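Protein translation elongation factor 1A (Methanosarcina mazei, PDB 3WND) binds guanine nucleotides and, in its GTP-bound form, cysteinyl-tRNA(Cys), and is probably a translation elongation factor related to SelB, EF-Tu and aIF2 gamma. Local coordinates at residues D108-K113 with Q349-L354; C287-F292 with F363-F368; K220-T225 with D233-S238; T204-V209 with G256-N261; I50-N55 with V63-H68. All blocks are in the same frame, centred on the assembly; numbering follows the deposited sequence.

Contact 1 (D108-K113 with Q349-L354); sequences DLLGFK and QDRFLL
Arg351 closes over the end of helix 98-109 where Leu109, Leu110 and Gly111 turn out of it in a Schellman motif, so a nucleotide-binding domain meets the C-terminal beta domain through a helix terminus. With CG anti to the backbone N (chi1 -178°), CB and CG of Arg351 carry its chain out from the backbone toward the helix end. CD is the first atom to touch, 3.3 Å from Leu109 O and beside Leu110 CA. A bend at chi3 (-58°) then lays the guanidinium across the turn. NE passes 3.4 Å from Leu110 O without bonding, because that carbonyl sits above one face of the group, toward its rim, with Gly111 N over the same face. CZ of Arg351 is 3.5 Å from Leu110 O. At the tip, NH1 donates to Leu109 O over 2.9 Å in a bent bond (138°) that comes from above the carbonyl plane, satisfying a carbonyl of the helix's last turn; the Tyr366 ring adds a cation-pi contact. Beside this hydrogen bond, Leu353 reaches Leu110 almost at right angles. CD1 of Leu353 lies 3.7 Å from both CG and CD2 of Leu110, while CD2 of Leu353 rests 4.0 Å from Leu109 CB.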
# COMPACT_ATOMS: atom_id res chain seq x y z
N ASP A 108 2.03 -5.19 10.26
CA ASP A 108 3.13 -6.02 10.76
C ASP A 108 3.37 -7.23 9.86
O ASP A 108 4.52 -7.55 9.55
CB ASP A 108 2.86 -6.40 12.24
CG ASP A 108 3.96 -7.16 12.83
OD1 ASP A 108 5.09 -6.63 13.04
OD2 ASP A 108 3.64 -8.30 13.22
N LEU A 109 2.26 -7.83 9.33
CA LEU A 109 2.47 -8.92 8.36
C LEU A 109 3.11 -8.43 7.07
O LEU A 109 3.78 -9.19 6.39
CB LEU A 109 1.12 -9.52 8.02
CG LEU A 109 0.48 -10.34 9.12
CD1 LEU A 109 -0.92 -10.77 8.61
CD2 LEU A 109 1.25 -11.58 9.48
N LEU A 110 2.86 -7.15 6.68
CA LEU A 110 3.50 -6.54 5.49
C LEU A 110 4.96 -6.18 5.70
O LEU A 110 5.66 -5.78 4.80
CB LEU A 110 2.67 -5.34 5.03
CG LEU A 110 1.36 -5.72 4.30
CD1 LEU A 110 0.40 -4.55 4.20
CD2 LEU A 110 1.78 -6.16 2.89
N GLY A 111 5.38 -6.20 6.96
CA GLY A 111 6.78 -5.66 7.26
C GLY A 111 6.88 -4.20 6.91
O GLY A 111 7.92 -3.76 6.48
N PHE A 112 5.82 -3.44 7.22
CA PHE A 112 5.72 -2.11 6.70
C PHE A 112 6.61 -1.30 7.60
O PHE A 112 6.30 -1.06 8.78
CB PHE A 112 4.27 -1.60 6.77
CG PHE A 112 4.02 -0.49 5.79
CD1 PHE A 112 3.45 -0.76 4.55
CD2 PHE A 112 4.47 0.80 6.07
CE1 PHE A 112 3.31 0.27 3.64
CE2 PHE A 112 4.34 1.83 5.13
CZ PHE A 112 3.73 1.56 3.94
N LYS A 113 7.67 -0.78 7.02
CA LYS A 113 8.71 -0.17 7.87
C LYS A 113 8.38 1.22 8.45
O LYS A 113 8.48 1.47 9.70
CB LYS A 113 10.15 -0.36 7.33
CG LYS A 113 10.67 -1.87 7.36
CD LYS A 113 10.96 -2.36 8.81
CE LYS A 113 11.44 -3.81 8.84
NZ LYS A 113 12.77 -4.09 8.16
N GLN A 349 10.17 -11.22 -5.25
CA GLN A 349 10.33 -10.23 -4.21
C GLN A 349 8.97 -9.78 -3.63
O GLN A 349 8.90 -9.02 -2.71
CB GLN A 349 11.15 -8.99 -4.66
CG GLN A 349 10.51 -8.14 -5.80
CD GLN A 349 11.07 -8.54 -7.12
OE1 GLN A 349 11.36 -9.71 -7.31
NE2 GLN A 349 11.18 -7.61 -8.06
N ASP A 350 7.89 -10.12 -4.31
CA ASP A 350 6.58 -9.58 -3.93
C ASP A 350 6.00 -10.39 -2.78
O ASP A 350 5.89 -11.60 -2.84
CB ASP A 350 5.57 -9.62 -5.10
CG ASP A 350 5.89 -8.69 -6.20
OD1 ASP A 350 6.55 -7.68 -6.03
OD2 ASP A 350 5.42 -8.98 -7.32
N ARG A 351 5.70 -9.66 -1.68
CA ARG A 351 5.13 -10.31 -0.49
C ARG A 351 3.64 -10.63 -0.79
O ARG A 351 2.87 -9.77 -1.29
CB ARG A 351 5.28 -9.45 0.79
CG ARG A 351 4.75 -10.15 2.00
CD ARG A 351 4.78 -9.23 3.22
NE ARG A 351 6.14 -8.81 3.45
CZ ARG A 351 6.92 -9.06 4.50
NH1 ARG A 351 6.49 -9.65 5.59
NH2 ARG A 351 8.19 -8.65 4.46
N PHE A 352 3.25 -11.86 -0.50
CA PHE A 352 1.82 -12.25 -0.61
C PHE A 352 1.22 -12.12 0.83
O PHE A 352 1.83 -12.45 1.82
CB PHE A 352 1.72 -13.73 -0.96
CG PHE A 352 2.02 -14.05 -2.42
CD1 PHE A 352 1.00 -14.39 -3.28
CD2 PHE A 352 3.35 -14.06 -2.89
CE1 PHE A 352 1.27 -14.75 -4.61
CE2 PHE A 352 3.62 -14.33 -4.23
CZ PHE A 352 2.57 -14.74 -5.09
N LEU A 353 -0.02 -11.66 0.87
CA LEU A 353 -0.81 -11.70 2.10
C LEU A 353 -2.01 -12.63 1.87
O LEU A 353 -2.57 -12.69 0.78
CB LEU A 353 -1.41 -10.37 2.41
CG LEU A 353 -0.50 -9.32 2.94
CD1 LEU A 353 -1.36 -8.06 3.37
CD2 LEU A 353 0.44 -9.77 4.07
N LEU A 354 -2.35 -13.42 2.89
CA LEU A 354 -3.54 -14.27 2.81
C LEU A 354 -4.51 -13.85 3.90
O LEU A 354 -4.10 -13.57 5.03
CB LEU A 354 -3.12 -15.71 3.15
CG LEU A 354 -2.09 -16.26 2.12
CD1 LEU A 354 -1.60 -17.66 2.52
CD2 LEU A 354 -2.66 -16.27 0.69

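Contact 2 (C287-F292 with F363-F368)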
# COMPACT_ATOMS: atom_id res chain seq x y z
N CYS A 287 5.04 -19.61 4.14
CA CYS A 287 4.13 -18.70 4.86
C CYS A 287 4.44 -18.71 6.33
O CYS A 287 4.91 -19.74 6.92
CB CYS A 287 2.68 -19.20 4.71
SG CYS A 287 2.06 -19.10 3.02
N THR A 288 4.13 -17.58 6.94
CA THR A 288 4.23 -17.40 8.35
C THR A 288 2.80 -16.99 8.72
O THR A 288 2.29 -15.95 8.23
CB THR A 288 5.20 -16.27 8.69
OG1 THR A 288 6.53 -16.67 8.39
CG2 THR A 288 5.17 -16.08 10.15
N VAL A 289 2.16 -17.82 9.54
CA VAL A 289 0.76 -17.61 9.97
C VAL A 289 0.63 -16.77 11.23
O VAL A 289 1.35 -16.93 12.19
CB VAL A 289 0.11 -19.01 10.22
CG1 VAL A 289 -1.39 -18.89 10.59
CG2 VAL A 289 0.32 -19.98 9.00
N SER A 290 -0.25 -15.76 11.13
CA SER A 290 -0.53 -14.87 12.26
C SER A 290 -0.89 -15.71 13.51
O SER A 290 -1.62 -16.73 13.42
CB SER A 290 -1.77 -14.12 11.93
OG SER A 290 -2.13 -13.19 12.97
N LYS A 291 -0.52 -15.17 14.67
CA LYS A 291 -1.01 -15.79 15.90
C LYS A 291 -2.52 -15.51 16.07
O LYS A 291 -3.19 -16.15 16.89
CB LYS A 291 -0.31 -15.16 17.10
CG LYS A 291 1.11 -15.63 17.19
CD LYS A 291 1.82 -14.92 18.31
CE LYS A 291 3.29 -15.17 18.07
NZ LYS A 291 4.01 -14.54 19.19
N PHE A 292 -3.06 -14.51 15.35
CA PHE A 292 -4.41 -14.06 15.58
C PHE A 292 -5.39 -14.47 14.47
O PHE A 292 -6.19 -13.68 14.01
CB PHE A 292 -4.40 -12.55 15.85
CG PHE A 292 -3.71 -12.22 17.17
CD1 PHE A 292 -4.45 -12.38 18.35
CD2 PHE A 292 -2.37 -11.96 17.22
CE1 PHE A 292 -3.79 -12.22 19.58
CE2 PHE A 292 -1.74 -11.79 18.42
CZ PHE A 292 -2.42 -11.91 19.59
N PHE A 363 -6.80 -11.00 8.54
CA PHE A 363 -5.46 -11.33 8.00
C PHE A 363 -4.92 -12.56 8.65
O PHE A 363 -4.88 -12.68 9.88
CB PHE A 363 -4.48 -10.16 8.16
CG PHE A 363 -4.82 -9.02 7.24
CD1 PHE A 363 -4.55 -9.11 5.84
CD2 PHE A 363 -5.54 -7.92 7.71
CE1 PHE A 363 -4.98 -8.01 4.99
CE2 PHE A 363 -5.97 -6.88 6.87
CZ PHE A 363 -5.64 -6.91 5.51
N ALA A 364 -4.53 -13.50 7.79
CA ALA A 364 -4.13 -14.81 8.23
C ALA A 364 -2.64 -15.09 8.20
O ALA A 364 -2.14 -15.85 9.02
CB ALA A 364 -4.89 -15.88 7.41
N ALA A 365 -1.95 -14.54 7.21
CA ALA A 365 -0.59 -15.00 6.95
C ALA A 365 0.05 -14.09 5.94
O ALA A 365 -0.67 -13.44 5.16
CB ALA A 365 -0.54 -16.44 6.40
N TYR A 366 1.41 -14.06 5.99
CA TYR A 366 2.13 -13.58 4.77
C TYR A 366 2.94 -14.73 4.23
O TYR A 366 3.20 -15.73 4.94
CB TYR A 366 3.05 -12.38 5.08
CG TYR A 366 4.29 -12.65 5.91
CD1 TYR A 366 5.47 -13.17 5.30
CD2 TYR A 366 4.30 -12.44 7.26
CE1 TYR A 366 6.64 -13.41 6.07
CE2 TYR A 366 5.46 -12.67 8.02
CZ TYR A 366 6.59 -13.20 7.40
OH TYR A 366 7.71 -13.38 8.14
N GLY A 367 3.33 -14.60 2.97
CA GLY A 367 4.25 -15.65 2.39
C GLY A 367 4.95 -15.13 1.18
O GLY A 367 4.64 -14.05 0.67
N PHE A 368 5.93 -15.89 0.77
CA PHE A 368 6.68 -15.62 -0.47
C PHE A 368 6.68 -16.84 -1.34
O PHE A 368 6.72 -17.96 -0.84
CB PHE A 368 8.04 -15.23 -0.11
CG PHE A 368 8.05 -13.91 0.43
CD1 PHE A 368 8.17 -12.79 -0.45
CD2 PHE A 368 7.88 -13.70 1.84
CE1 PHE A 368 8.18 -11.52 0.08
CE2 PHE A 368 7.88 -12.41 2.34
CZ PHE A 368 8.09 -11.33 1.50
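Thr288 and Tyr366 form an antiparallel hydrogen-bonded pair in strands running at 161°, with Thr288 N to Tyr366 O at 2.9 Å and Tyr366 N to Thr288 O at 3.1 Å. Farther along, Ser290 N donates to Ala364 O (2.8 Å). The Tyr366 side chain leans over its neighbour: with CG set between backbone N and carbonyl carbon (chi1 70°), one ring face receives Thr288 CB, 3.9 Å from the ring centroid, in a CH-pi contact. Both strands belong to the antiparallel beta domain at the C-terminal end, and Ala364 and Ala365 make a classic beta bulge there, both facing Leu354. A leucine in place of Tyr366 would probably leave Thr288 without its aromatic face and Arg351 without its cation-pi partner. On the face bearing Cys287, Val289 and Ala365 the side chains are small. Gly367, lacking a side chain, leaves room for Cys287 SG, 4.1 Å from Gly367 CA, and Val289 CG1 lies 3.5 Å from Ala364 O. Beyond the strand, Ser290 OG accepts from Phe292 N, an ST turn.

Contact 3 (K220-T225 with D233-S238); sequences KDKDKT and DIEIRS
The carboxylate of Glu235 meets two lysines of 220-225: OE2 lies against the aliphatic CD of Lys222, and OE1 makes a loose 3.5 Å salt bridge with Lys224 NZ, though its stronger partner is Lys260 of strand 254-260. A water bonded to Lys222 O also reaches OE2 in a weak bond. Glu235 gets there on an extended chain, CG anti to the backbone N (chi1 173°). Asp223 offers its flat group differently, with OD2 met from well above the carboxylate plane by Lys220 N. That bond adds to the backbone bond Asp223 N to Lys220 O of a type II turn, in which Lys222 takes the positive phi. Bent at chi2 and chi4, Lys222 folds NZ back onto Arg237 O, 3.1 Å away, and makes a salt bridge with Asp221 through weak bonds to OD1 and OD2, NZ to OD1 being 3.3 Å. Backbone bonds continue the pairing, Ile236 N to Asp223 O at 2.9 Å and Ile234 N to Thr225 O at 2.8 Å. This is the hairpin of strands 224-228 and 232-241; strand 254-260 flanks it through Met257, which touches Ile236, and strand 272-274 through Ile273, which touches Thr225 and Ile234.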
# COMPACT_ATOMS: atom_id res chain seq x y z
N LYS A 220 11.48 4.95 -18.30
CA LYS A 220 11.83 6.04 -19.22
C LYS A 220 10.79 6.19 -20.29
O LYS A 220 10.22 5.21 -20.80
CB LYS A 220 13.19 5.74 -19.86
CG LYS A 220 14.37 5.84 -18.88
CD LYS A 220 15.68 5.35 -19.52
CE LYS A 220 16.21 6.25 -20.61
NZ LYS A 220 16.63 7.54 -19.95
N ASP A 221 10.54 7.47 -20.63
CA ASP A 221 9.63 7.74 -21.76
C ASP A 221 10.17 7.07 -23.02
O ASP A 221 11.37 7.02 -23.27
CB ASP A 221 9.52 9.27 -21.89
CG ASP A 221 8.39 9.70 -22.83
OD1 ASP A 221 7.50 8.94 -23.21
OD2 ASP A 221 8.38 10.90 -23.12
N LYS A 222 9.25 6.48 -23.81
CA LYS A 222 9.59 5.76 -25.01
C LYS A 222 10.11 4.34 -24.77
O LYS A 222 10.43 3.63 -25.71
CB LYS A 222 10.45 6.55 -25.99
CG LYS A 222 9.91 7.99 -26.17
CD LYS A 222 8.40 7.87 -26.67
CE LYS A 222 7.91 9.14 -27.31
NZ LYS A 222 7.77 10.10 -26.27
N ASP A 223 10.15 3.87 -23.50
CA ASP A 223 10.54 2.49 -23.28
C ASP A 223 9.61 1.51 -24.02
O ASP A 223 8.42 1.71 -24.13
CB ASP A 223 10.41 2.13 -21.77
CG ASP A 223 11.70 2.47 -20.99
OD1 ASP A 223 12.76 2.81 -21.61
OD2 ASP A 223 11.58 2.35 -19.75
N LYS A 224 10.23 0.50 -24.59
CA LYS A 224 9.47 -0.58 -25.13
C LYS A 224 9.59 -1.70 -24.11
O LYS A 224 10.70 -2.13 -23.78
CB LYS A 224 10.11 -0.96 -26.47
CG LYS A 224 10.00 0.18 -27.55
CD LYS A 224 10.34 -0.36 -28.96
CE LYS A 224 9.07 -0.48 -29.82
NZ LYS A 224 8.29 0.80 -29.92
N THR A 225 8.45 -2.16 -23.59
CA THR A 225 8.50 -3.07 -22.44
C THR A 225 7.28 -3.88 -22.55
O THR A 225 6.76 -4.04 -23.70
CB THR A 225 8.68 -2.27 -21.13
OG1 THR A 225 8.82 -3.14 -20.02
CG2 THR A 225 7.58 -1.22 -20.92
N ASP A 233 3.58 -6.84 -25.56
CA ASP A 233 4.49 -5.71 -25.76
C ASP A 233 3.80 -4.33 -25.80
O ASP A 233 2.70 -4.21 -26.36
CB ASP A 233 5.15 -5.89 -27.10
CG ASP A 233 5.98 -7.16 -27.16
OD1 ASP A 233 6.84 -7.32 -26.26
OD2 ASP A 233 5.78 -7.95 -28.06
N ILE A 234 4.39 -3.32 -25.09
CA ILE A 234 3.77 -2.00 -25.06
C ILE A 234 4.86 -0.99 -25.20
O ILE A 234 6.03 -1.36 -25.10
CB ILE A 234 2.91 -1.77 -23.76
CG1 ILE A 234 3.83 -1.92 -22.50
CG2 ILE A 234 1.77 -2.78 -23.61
CD1 ILE A 234 3.24 -1.28 -21.22
N GLU A 235 4.48 0.24 -25.56
CA GLU A 235 5.49 1.33 -25.54
C GLU A 235 4.93 2.36 -24.64
O GLU A 235 3.72 2.68 -24.73
CB GLU A 235 5.70 1.94 -26.99
CG GLU A 235 6.63 3.19 -27.01
CD GLU A 235 6.60 3.88 -28.37
OE1 GLU A 235 5.95 3.36 -29.33
OE2 GLU A 235 7.16 4.98 -28.44
N ILE A 236 5.82 2.98 -23.84
CA ILE A 236 5.43 4.14 -23.05
C ILE A 236 5.51 5.40 -23.90
O ILE A 236 6.61 5.84 -24.29
CB ILE A 236 6.35 4.25 -21.86
CG1 ILE A 236 6.17 2.96 -20.99
CG2 ILE A 236 6.00 5.54 -21.07
CD1 ILE A 236 7.00 2.98 -19.70
N ARG A 237 4.34 5.95 -24.26
CA ARG A 237 4.31 7.15 -25.10
C ARG A 237 4.60 8.46 -24.35
O ARG A 237 5.09 9.43 -24.97
CB ARG A 237 2.94 7.29 -25.77
CG ARG A 237 2.57 6.27 -26.80
CD ARG A 237 1.23 6.50 -27.48
NE ARG A 237 0.12 6.28 -26.58
CZ ARG A 237 -1.16 6.20 -26.95
NH1 ARG A 237 -1.46 6.34 -28.17
NH2 ARG A 237 -2.09 6.00 -26.01
N SER A 238 4.24 8.56 -23.04
CA SER A 238 4.65 9.75 -22.24
C SER A 238 4.45 9.33 -20.80
O SER A 238 3.75 8.37 -20.51
CB SER A 238 3.78 11.00 -22.54
OG SER A 238 2.42 10.64 -22.30
O HOH W 1 9.78 3.91 -28.18
O HOH W 2 8.37 -4.79 -25.71

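Contact 4 (T204-V209 with G256-N261)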
# COMPACT_ATOMS: atom_id res chain seq x y z
N THR A 204 -9.80 10.97 -23.97
CA THR A 204 -10.09 11.38 -25.33
C THR A 204 -8.91 12.14 -25.86
O THR A 204 -8.47 13.13 -25.25
CB THR A 204 -11.32 12.28 -25.37
OG1 THR A 204 -12.48 11.47 -25.33
CG2 THR A 204 -11.38 13.11 -26.69
N GLY A 205 -8.37 11.66 -26.97
CA GLY A 205 -7.25 12.31 -27.61
C GLY A 205 -5.91 11.86 -27.09
O GLY A 205 -4.89 12.32 -27.58
N LYS A 206 -5.92 10.98 -26.08
CA LYS A 206 -4.68 10.48 -25.44
C LYS A 206 -4.65 8.94 -25.56
O LYS A 206 -3.57 8.33 -25.73
CB LYS A 206 -4.57 10.96 -23.96
CG LYS A 206 -3.93 12.37 -23.68
CD LYS A 206 -3.65 12.65 -22.16
CE LYS A 206 -2.27 12.13 -21.65
NZ LYS A 206 -1.89 12.20 -20.20
N GLY A 207 -5.85 8.35 -25.52
CA GLY A 207 -6.06 6.90 -25.55
C GLY A 207 -5.72 6.33 -24.18
O GLY A 207 -6.09 6.96 -23.14
N CYS A 208 -5.03 5.17 -24.17
CA CYS A 208 -4.88 4.38 -22.94
C CYS A 208 -3.93 5.13 -21.95
O CYS A 208 -2.74 5.37 -22.29
CB CYS A 208 -4.28 3.01 -23.23
SG CYS A 208 -4.08 1.95 -21.74
N VAL A 209 -4.45 5.45 -20.76
CA VAL A 209 -3.66 6.04 -19.68
C VAL A 209 -3.73 5.10 -18.44
O VAL A 209 -4.81 4.56 -18.08
CB VAL A 209 -4.15 7.47 -19.35
CG1 VAL A 209 -3.45 8.01 -18.05
CG2 VAL A 209 -3.91 8.36 -20.57
N GLY A 256 1.47 8.92 -14.21
CA GLY A 256 0.41 8.62 -15.17
C GLY A 256 1.15 8.32 -16.47
O GLY A 256 2.14 9.00 -16.81
N MET A 257 0.77 7.26 -17.16
CA MET A 257 1.48 6.92 -18.40
C MET A 257 0.51 6.68 -19.55
O MET A 257 -0.50 5.90 -19.43
CB MET A 257 2.34 5.65 -18.25
CG MET A 257 3.41 5.80 -17.14
SD MET A 257 4.29 4.21 -16.99
CE MET A 257 5.82 4.84 -16.25
N ARG A 258 0.87 7.27 -20.69
CA ARG A 258 0.12 7.00 -21.94
C ARG A 258 0.78 5.80 -22.54
O ARG A 258 2.03 5.80 -22.78
CB ARG A 258 0.22 8.21 -22.87
CG ARG A 258 -1.07 8.50 -23.57
CD ARG A 258 -1.10 9.95 -24.04
NE ARG A 258 -0.48 10.16 -25.36
CZ ARG A 258 0.60 10.92 -25.61
NH1 ARG A 258 1.28 11.59 -24.63
NH2 ARG A 258 1.02 11.00 -26.86
N LEU A 259 0.00 4.76 -22.80
CA LEU A 259 0.58 3.50 -23.35
C LEU A 259 0.07 3.30 -24.79
O LEU A 259 -1.12 3.52 -25.10
CB LEU A 259 0.05 2.29 -22.53
CG LEU A 259 0.34 2.35 -21.01
CD1 LEU A 259 -0.16 1.01 -20.46
CD2 LEU A 259 1.80 2.69 -20.73
N LYS A 260 0.97 2.85 -25.65
CA LYS A 260 0.67 2.32 -27.01
C LYS A 260 0.61 0.77 -27.02
O LYS A 260 1.42 0.05 -26.33
CB LYS A 260 1.70 2.84 -28.08
CG LYS A 260 1.24 2.61 -29.56
CD LYS A 260 2.31 2.90 -30.63
CE LYS A 260 2.91 4.29 -30.53
NZ LYS A 260 4.05 4.43 -31.49
N ASN A 261 -0.36 0.26 -27.78
CA ASN A 261 -0.54 -1.16 -28.07
C ASN A 261 -1.38 -1.89 -27.06
O ASN A 261 -1.41 -3.15 -27.02
CB ASN A 261 0.80 -1.89 -28.36
CG ASN A 261 0.60 -3.13 -29.20
OD1 ASN A 261 -0.12 -3.12 -30.21
ND2 ASN A 261 1.29 -4.20 -28.81
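Val209 and Arg258 form an antiparallel non-hydrogen-bonded pair where strand 207-216 begins, just beyond a classic beta bulge in which Lys206 and Gly207 both face Val203. Next to the pair, Leu259 N donates to Cys208 O at 2.9 Å, and Arg258 CA adds a CA-H...O contact to the same carbonyl. On the other side of Arg258, Val209 CA makes a short one to Met257 O, 3.2 Å. Arg258 contributes more buried surface than any other residue here. Its CG lies 3.3 Å from Lys206 O and 4.1 Å from Val209 CG2, and a bend at chi3 (87°) turns the guanidinium so that Lys206 O lies at its edge, in plane, though no hydrogen bond forms. Both strands belong to the antiparallel sheet of the middle domain, consistent with the SelB-like second domain of this family. Lys206, poorly ordered, crosses Arg258 at about a right angle and rests its methylenes on CD of the arginine, CB at 3.6 Å, while the two charges stay apart, Lys206 NZ 5.5 Å from Arg258 NH1. An alanine in place of Arg258 would probably leave the Lys206 methylenes without the arginine CD they rest on, and Ser238 OG without its weak bond from Arg258 NH1. Near Ile267, which touches both, Cys208 SG packs against Leu259 CB at 4.2 Å.

Contact 5 (I50-N55 with V63-H68)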
# COMPACT_ATOMS: atom_id res chain seq x y z
N ILE A 50 -10.47 3.81 -3.23
CA ILE A 50 -9.47 4.60 -2.51
C ILE A 50 -9.51 5.99 -3.10
O ILE A 50 -9.98 6.15 -4.19
CB ILE A 50 -8.00 4.06 -2.58
CG1 ILE A 50 -7.56 3.82 -4.04
CG2 ILE A 50 -7.88 2.71 -1.83
CD1 ILE A 50 -6.03 3.65 -4.21
N THR A 51 -9.03 6.98 -2.34
CA THR A 51 -8.97 8.36 -2.87
C THR A 51 -7.64 9.02 -2.65
O THR A 51 -7.09 8.99 -1.56
CB THR A 51 -10.13 9.25 -2.26
OG1 THR A 51 -11.41 8.62 -2.51
CG2 THR A 51 -10.15 10.62 -2.80
N MET A 52 -7.10 9.62 -3.73
CA MET A 52 -5.82 10.26 -3.68
C MET A 52 -6.07 11.70 -3.39
O MET A 52 -7.01 12.31 -3.94
CB MET A 52 -5.07 10.32 -5.00
CG MET A 52 -5.13 9.13 -5.92
SD MET A 52 -5.16 7.56 -5.07
CE MET A 52 -3.46 7.17 -5.14
N TYR A 53 -5.22 12.25 -2.56
CA TYR A 53 -5.20 13.66 -2.24
C TYR A 53 -3.79 14.11 -2.54
O TYR A 53 -2.83 13.71 -1.88
CB TYR A 53 -5.54 13.95 -0.76
CG TYR A 53 -7.00 13.64 -0.48
CD1 TYR A 53 -7.40 12.36 -0.12
CD2 TYR A 53 -7.98 14.63 -0.59
CE1 TYR A 53 -8.76 12.04 0.07
CE2 TYR A 53 -9.34 14.34 -0.36
CZ TYR A 53 -9.72 13.05 -0.02
OH TYR A 53 -11.02 12.69 0.25
N ASN A 54 -3.69 14.86 -3.63
CA ASN A 54 -2.37 15.31 -4.08
C ASN A 54 -1.94 16.61 -3.53
O ASN A 54 -2.73 17.59 -3.39
CB ASN A 54 -2.36 15.39 -5.61
CG ASN A 54 -2.80 14.08 -6.23
OD1 ASN A 54 -2.13 13.05 -6.05
ND2 ASN A 54 -3.90 14.10 -6.98
N ASN A 55 -0.67 16.66 -3.18
CA ASN A 55 -0.13 17.90 -2.75
C ASN A 55 1.28 18.07 -3.24
O ASN A 55 2.21 17.53 -2.64
CB ASN A 55 -0.22 18.06 -1.26
CG ASN A 55 -0.04 19.52 -0.85
OD1 ASN A 55 0.80 20.22 -1.41
ND2 ASN A 55 -0.85 19.98 0.08
N VAL A 63 1.50 12.33 -2.30
CA VAL A 63 0.20 11.78 -2.57
C VAL A 63 -0.23 11.09 -1.29
O VAL A 63 0.52 10.24 -0.74
CB VAL A 63 0.21 10.80 -3.75
CG1 VAL A 63 -1.18 10.18 -3.98
CG2 VAL A 63 0.78 11.54 -4.98
N PHE A 64 -1.42 11.49 -0.80
CA PHE A 64 -2.02 10.82 0.39
C PHE A 64 -3.16 9.97 -0.06
O PHE A 64 -4.08 10.44 -0.69
CB PHE A 64 -2.51 11.87 1.42
CG PHE A 64 -1.46 12.79 1.84
CD1 PHE A 64 -1.27 14.00 1.17
CD2 PHE A 64 -0.66 12.47 2.90
CE1 PHE A 64 -0.23 14.83 1.56
CE2 PHE A 64 0.33 13.35 3.34
CZ PHE A 64 0.54 14.54 2.65
N VAL A 65 -3.14 8.70 0.28
CA VAL A 65 -4.15 7.81 -0.22
C VAL A 65 -5.02 7.45 0.97
O VAL A 65 -4.56 6.84 1.98
CB VAL A 65 -3.48 6.56 -0.79
CG1 VAL A 65 -4.56 5.64 -1.30
CG2 VAL A 65 -2.47 7.00 -1.82
N ASP A 66 -6.28 7.86 0.87
CA ASP A 66 -7.26 7.52 1.88
C ASP A 66 -7.90 6.20 1.52
O ASP A 66 -8.55 6.08 0.42
CB ASP A 66 -8.32 8.64 1.93
CG ASP A 66 -9.54 8.33 2.90
OD1 ASP A 66 -9.53 7.39 3.71
OD2 ASP A 66 -10.51 9.13 2.82
N ALA A 67 -7.66 5.18 2.39
CA ALA A 67 -8.33 3.86 2.12
C ALA A 67 -9.79 3.87 2.61
O ALA A 67 -10.18 3.21 3.63
CB ALA A 67 -7.52 2.75 2.87
N HIS A 68 -10.61 4.68 1.94
CA HIS A 68 -11.94 4.97 2.50
C HIS A 68 -12.91 3.85 2.50
O HIS A 68 -13.94 3.98 3.17
CB HIS A 68 -12.55 6.25 1.86
CG HIS A 68 -12.91 6.07 0.40
ND1 HIS A 68 -12.12 6.52 -0.66
CD2 HIS A 68 -13.88 5.30 -0.16
CE1 HIS A 68 -12.66 6.15 -1.80
NE2 HIS A 68 -13.76 5.42 -1.53
O HOH W 3 -11.57 10.22 0.67
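Tyr53 and Phe64 exchange backbone bonds, Tyr53 N to Phe64 O and Phe64 N to Tyr53 O, both 2.8 Å, and Thr51 and Asp66 form the next hydrogen-bonded pair, Asp66 N to Thr51 O also at 2.8 Å. On the face bearing Met52 and Val65, the methionine bends at chi2 and chi3 to bring CE within 3.5 Å of Val65 CG2, a tight fit, with Val63 CG1 at 4.0 Å; Ile50 CD1 reaches Val65 CG1 from just before the strand. On the opposite face Tyr53 lies alongside Asp66, its CE1 3.9 Å from Asp66 CB, the ring and carboxylate 32° apart. A water at the ring's edge, in plane, joins the two: it is 2.6 Å from Tyr53 OH and donates to Asp66 OD2. Around these groups lie further partners. Thr35 OG1 bonds to Asp66 OD2, Ala38 and Ala39 of helix 34-39 pack on Tyr53, and Ile83 of helix 74-83 on Met52. Thr35 is a GDP-binding residue, although no GDP is bound to this chain, and the pair of strands ends beside the nucleotide site, as the strand 2-strand 3 hairpin does in P-loop GTPases, with Asp66 probably where the switch II aspartate would stand.

How the contacts relate
Contacts 2, 4 and 5 are buried and contacts 1 and 3 partly so, contact 3 being the one with several exposed residues. Contacts 2 and 5 are strand pairings rich in backbone bonds and apolar or aromatic packing, whereas contact 3 relies on lysines, carboxylates and water. Contacts 3 and 4 share one sheet: strands 232-241 and 254-260 are neighbours, with contact 3 nested inside the loop that contact 4 closes. Contacts 1 and 2 likewise meet on adjoining strands 352-355 and 363-369, and Leu354 bonds to Ala364 and Ala365 between them. Contact 1, by contrast, is no strand pairing but links a helix end to a sheet, bridging domains. Contact 5 alone lies beside the nucleotide site.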